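Local coordinates for vacuolar protein sorting-associated protein IST1 (Saccharomyces cerevisiae, PDB 3GGY) that regulates recruitment of the VPS4 ATPase to the ESCRT-III complex during a late step of cargo sorting at the multivesicular body, at residues A[34-37]-A[38-42]. Numbering follows the deposited sequence.
Sequences AKQS and RRQVA
Q36 and Q40, one helical turn apart, illustrate how two glutamines can share a helix face without pairing. Their side chains pass at a slant, the amide planes turned 77° against each other. NE2 of Q36 comes within 3.5 Å of NE2 of Q40, but both are donors and form no bond; the CG methylene of Q36 is set against the amide of Q40, 3.8 Å from its CD. With CG beside its own backbone N (chi1 -57°) and the chain extended beyond it, Q40 lies over the preceding turn, and its CG is pressed tightly against O of Q36 at 2.9 Å, the same carbonyl that accepts the N-H of Q40. This orientation carries OE1 of Q40 to a water at 3.0 Å, which donates to it, and the water is also hydrogen-bonded to OG of S37 at 2.9 Å. S37 OG is also hydrogen-bonded to O of I33, and Q40 OE1 accepts from NH1 of R56. A leucine in place of Q40 would probably leave the water without this acceptor and R56 without this partner. The backbone beneath is regular alpha-helix: R38 N to A34 O, 3.1 Å, and V41 N to S37 O, 2.9 Å, are two of the four i-to-i+4 bonds that join 34-37 to 38-42. R38 runs out extended past O of A34 to a salt bridge with D64. All this lies near the C-terminal end of helix 8-46 in the ESCRT-III-like N-terminal domain, where R38 and V41 pack against both helix 50-82 and helix 166-179.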
# COMPACT_ATOMS: atom_id res chain seq x y z
N ALA A 34 -13.95 -0.79 4.24
CA ALA A 34 -13.89 0.65 4.45
C ALA A 34 -15.30 1.23 4.31
O ALA A 34 -15.69 2.12 5.06
CB ALA A 34 -12.95 1.29 3.42
N LYS A 35 -16.07 0.70 3.37
CA LYS A 35 -17.43 1.17 3.17
C LYS A 35 -18.28 0.88 4.41
O LYS A 35 -19.07 1.71 4.84
CB LYS A 35 -18.06 0.51 1.94
CG LYS A 35 -19.42 1.08 1.56
CD LYS A 35 -19.85 0.60 0.19
CE LYS A 35 -21.18 1.22 -0.23
NZ LYS A 35 -22.31 0.71 0.59
N GLN A 36 -18.09 -0.31 4.98
CA GLN A 36 -18.83 -0.69 6.18
C GLN A 36 -18.44 0.20 7.35
O GLN A 36 -19.27 0.56 8.18
CB GLN A 36 -18.56 -2.16 6.53
CG GLN A 36 -19.22 -2.61 7.84
CD GLN A 36 -19.20 -4.12 8.02
OE1 GLN A 36 -19.53 -4.86 7.10
NE2 GLN A 36 -18.83 -4.58 9.21
N SER A 37 -17.16 0.56 7.42
CA SER A 37 -16.68 1.42 8.49
C SER A 37 -17.33 2.79 8.43
O SER A 37 -17.66 3.37 9.46
CB SER A 37 -15.16 1.57 8.41
OG SER A 37 -14.53 0.31 8.59
N ARG A 38 -17.53 3.30 7.22
CA ARG A 38 -18.15 4.61 7.04
C ARG A 38 -19.60 4.56 7.54
O ARG A 38 -20.06 5.49 8.19
CB ARG A 38 -18.09 5.02 5.57
CG ARG A 38 -16.69 5.46 5.14
CD ARG A 38 -16.58 5.73 3.64
NE ARG A 38 -15.25 6.25 3.30
CZ ARG A 38 -14.92 7.53 3.33
NH1 ARG A 38 -15.81 8.45 3.67
NH2 ARG A 38 -13.68 7.90 3.05
N ARG A 39 -20.30 3.46 7.25
CA ARG A 39 -21.68 3.30 7.70
C ARG A 39 -21.71 3.28 9.22
O ARG A 39 -22.61 3.83 9.85
CB ARG A 39 -22.27 1.98 7.22
CG ARG A 39 -22.27 1.75 5.73
CD ARG A 39 -22.85 0.38 5.43
NE ARG A 39 -24.25 0.28 5.87
CZ ARG A 39 -24.89 -0.86 6.09
NH1 ARG A 39 -24.27 -2.02 5.91
NH2 ARG A 39 -26.16 -0.85 6.47
N GLN A 40 -20.73 2.61 9.81
CA GLN A 40 -20.65 2.49 11.26
C GLN A 40 -20.33 3.81 11.94
O GLN A 40 -20.78 4.06 13.06
CB GLN A 40 -19.64 1.40 11.62
CG GLN A 40 -20.00 0.06 10.99
CD GLN A 40 -18.99 -1.04 11.24
OE1 GLN A 40 -17.78 -0.85 11.06
NE2 GLN A 40 -19.47 -2.21 11.65
N VAL A 41 -19.56 4.67 11.27
CA VAL A 41 -19.25 5.98 11.82
C VAL A 41 -20.55 6.77 11.84
O VAL A 41 -20.85 7.48 12.80
CB VAL A 41 -18.21 6.74 10.96
CG1 VAL A 41 -18.13 8.20 11.38
CG2 VAL A 41 -16.84 6.09 11.10
N ALA A 42 -21.34 6.64 10.78
CA ALA A 42 -22.61 7.34 10.68
C ALA A 42 -23.52 6.92 11.82
O ALA A 42 -24.21 7.75 12.42
CB ALA A 42 -23.27 7.05 9.34
O HOH W 1 -15.88 -2.19 9.12